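Local coordinates for putative immunoglobulin-blocking virulence protein (PDB 7ADK) that probably acts as a mycoplasma virulence factor that blocks host immunoglobulins and so helps the bacterium evade antibodies, at residues D191-G195 with G204-N208. Residues are numbered along the deposited sequence; the frame is centred on the assembly and turned at random.
Sequences DALSG and GLFNN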
ATOM      1  N   ASP A 191     -31.445  23.662  32.514  1.00 88.37           N
ATOM      2  CA  ASP A 191     -30.780  23.752  31.202  1.00 88.37           C
ATOM      3  C   ASP A 191     -30.421  22.381  30.614  1.00 88.37           C
ATOM      4  O   ASP A 191     -30.653  22.133  29.434  1.00 88.37           O
ATOM      5  CB  ASP A 191     -29.523  24.624  31.284  1.00 88.37           C
ATOM      6  CG  ASP A 191     -29.768  26.130  31.223  1.00 88.37           C
ATOM      7  OD1 ASP A 191     -30.892  26.563  30.924  1.00 88.37           O
ATOM      8  OD2 ASP A 191     -28.794  26.895  31.372  1.00 88.37           O
ATOM      9  N   ALA A 192     -29.930  21.445  31.428  1.00 80.47           N
ATOM     10  CA  ALA A 192     -29.630  20.095  30.967  1.00 80.47           C
ATOM     11  C   ALA A 192     -30.876  19.309  30.533  1.00 80.47           C
ATOM     12  O   ALA A 192     -30.771  18.424  29.687  1.00 80.47           O
ATOM     13  CB  ALA A 192     -28.876  19.377  32.080  1.00 80.47           C
ATOM     14  N   LEU A 193     -32.057  19.621  31.079  1.00 81.12           N
ATOM     15  CA  LEU A 193     -33.328  19.004  30.682  1.00 81.12           C
ATOM     16  C   LEU A 193     -33.910  19.621  29.404  1.00 81.12           C
ATOM     17  O   LEU A 193     -34.370  18.893  28.532  1.00 81.12           O
ATOM     18  CB  LEU A 193     -34.327  19.065  31.846  1.00 81.12           C
ATOM     19  CG  LEU A 193     -33.840  18.395  33.139  1.00 81.12           C
ATOM     20  CD1 LEU A 193     -34.952  18.406  34.179  1.00 81.12           C
ATOM     21  CD2 LEU A 193     -33.358  16.968  32.918  1.00 81.12           C
ATOM     22  N   SER A 194     -33.867  20.947  29.273  1.00 84.77           N
ATOM     23  CA  SER A 194     -34.473  21.701  28.156  1.00 84.77           C
ATOM     24  C   SER A 194     -33.582  21.894  26.925  1.00 84.77           C
ATOM     25  O   SER A 194     -34.082  22.144  25.829  1.00 84.77           O
ATOM     26  CB  SER A 194     -34.893  23.079  28.654  1.00 84.77           C
ATOM     27  OG  SER A 194     -33.785  23.793  29.154  1.00 84.77           O
ATOM     28  N   GLY A 195     -32.265  21.814  27.096  1.00 85.46           N
ATOM     29  CA  GLY A 195     -31.264  22.272  26.136  1.00 85.46           C
ATOM     30  C   GLY A 195     -30.802  23.716  26.372  1.00 85.46           C
ATOM     31  O   GLY A 195     -29.872  24.170  25.719  1.00 85.46           O
ATOM     32  N   GLY A 204     -31.164  18.514  24.792  1.00 77.79           N
ATOM     33  CA  GLY A 204     -31.321  18.316  26.240  1.00 77.79           C
ATOM     34  C   GLY A 204     -32.041  17.017  26.590  1.00 77.79           C
ATOM     35  O   GLY A 204     -32.606  16.358  25.723  1.00 77.79           O
ATOM     36  N   LEU A 205     -32.052  16.612  27.861  1.00 74.51           N
ATOM     37  CA  LEU A 205     -32.592  15.301  28.253  1.00 74.51           C
ATOM     38  C   LEU A 205     -34.074  15.087  27.914  1.00 74.51           C
ATOM     39  O   LEU A 205     -34.440  13.976  27.549  1.00 74.51           O
ATOM     40  CB  LEU A 205     -32.351  15.047  29.748  1.00 74.51           C
ATOM     41  CG  LEU A 205     -30.937  14.535  30.031  1.00 74.51           C
ATOM     42  CD1 LEU A 205     -30.557  14.748  31.490  1.00 74.51           C
ATOM     43  CD2 LEU A 205     -30.847  13.047  29.712  1.00 74.51           C
ATOM     44  N   PHE A 206     -34.918  16.115  27.986  1.00 77.41           N
ATOM     45  CA  PHE A 206     -36.342  16.028  27.641  1.00 77.41           C
ATOM     46  C   PHE A 206     -36.713  16.995  26.523  1.00 77.41           C
ATOM     47  O   PHE A 206     -37.867  17.406  26.399  1.00 77.41           O
ATOM     48  CB  PHE A 206     -37.225  16.176  28.885  1.00 77.41           C
ATOM     49  CG  PHE A 206     -36.859  15.245  30.015  1.00 77.41           C
ATOM     50  CD1 PHE A 206     -36.698  13.872  29.783  1.00 77.41           C
ATOM     51  CD2 PHE A 206     -36.600  15.757  31.289  1.00 77.41           C
ATOM     52  CE1 PHE A 206     -36.258  13.021  30.802  1.00 77.41           C
ATOM     53  CE2 PHE A 206     -36.154  14.910  32.307  1.00 77.41           C
ATOM     54  CZ  PHE A 206     -35.975  13.545  32.065  1.00 77.41           C
ATOM     55  N   ASN A 207     -35.732  17.349  25.697  1.00 79.63           N
ATOM     56  CA  ASN A 207     -35.913  18.064  24.444  1.00 79.63           C
ATOM     57  C   ASN A 207     -34.784  17.690  23.468  1.00 79.63           C
ATOM     58  O   ASN A 207     -33.761  18.368  23.404  1.00 79.63           O
ATOM     59  CB  ASN A 207     -35.994  19.562  24.711  1.00 79.63           C
ATOM     60  CG  ASN A 207     -36.198  20.380  23.473  1.00 79.63           C
ATOM     61  OD1 ASN A 207     -36.634  19.960  22.484  1.00 79.63           O
ATOM     62  ND2 ASN A 207     -35.905  21.554  23.471  1.00 79.63           N
ATOM     63  N   ASN A 208     -34.953  16.587  22.746  1.00 74.63           N
ATOM     64  CA  ASN A 208     -33.993  16.083  21.770  1.00 74.63           C
ATOM     65  C   ASN A 208     -34.687  15.278  20.674  1.00 74.63           C
ATOM     66  O   ASN A 208     -35.819  14.851  20.827  1.00 74.63           O
ATOM     67  CB  ASN A 208     -32.868  15.281  22.449  1.00 74.63           C
ATOM     68  CG  ASN A 208     -33.315  13.981  23.075  1.00 74.63           C
ATOM     69  OD1 ASN A 208     -33.677  13.038  22.392  1.00 74.63           O
ATOM     70  ND2 ASN A 208     -33.283  13.888  24.377  1.00 74.63           N
TER
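Ala-192, Leu-193 and Ser-194 offer their carbonyl oxygens to three successive donors of 204-208, a clear instance of how the last turn of a helix, whose carbonyls have run out of helical N-H partners, can be satisfied by a neighbouring turn. Two of the donors are backbone amides. Leu-205 N reaches Ala-192 O at 2.9 Å, nearly straight at 171°, and Phe-206 N meets Leu-193 O, also at 2.9 Å, in the carbonyl plane and on a lone pair. The third is a side chain: Asn-207 ND2 bonds Ser-194 O at 3.0 Å, the acceptor lying somewhat out of the amide plane. With CG anti to the backbone N (chi1 -179°), the amide of Asn-207 extends towards this last helical carbonyl.

The structural unit is thus a helix C-terminus, closing helix 182-194, docked on the type I beta turn Gly-204 to Asn-207. Gly-195 leaves the helix with positive phi, and Gly-204 packs its CA 3.7 Å from Gly-195 N. Gly-204 O takes the turn's own bond from Asn-207 N and a second from the side chain of Asn-208, whose ND2 lies 2.9 Å from that oxygen. Asn-208, just after the turn, is N-cap of helix 209-218, its OD1 receiving Phe-211 N.

Apolar contact flanks these bonds. The side chains of Leu-193 and Phe-206 run alongside each other in a common direction; the leucine methyl CD2 comes obliquely to the ring, 3.5 Å from CE2 of Phe-206. Leu-193 CD2 also rests 3.8 Å from Leu-205 CB. The same aromatic ring also meets Phe-296 and Phe-211 at inclined angles, while Leu-205 packs on Ala-318 and Ile-320 of strand 318-320.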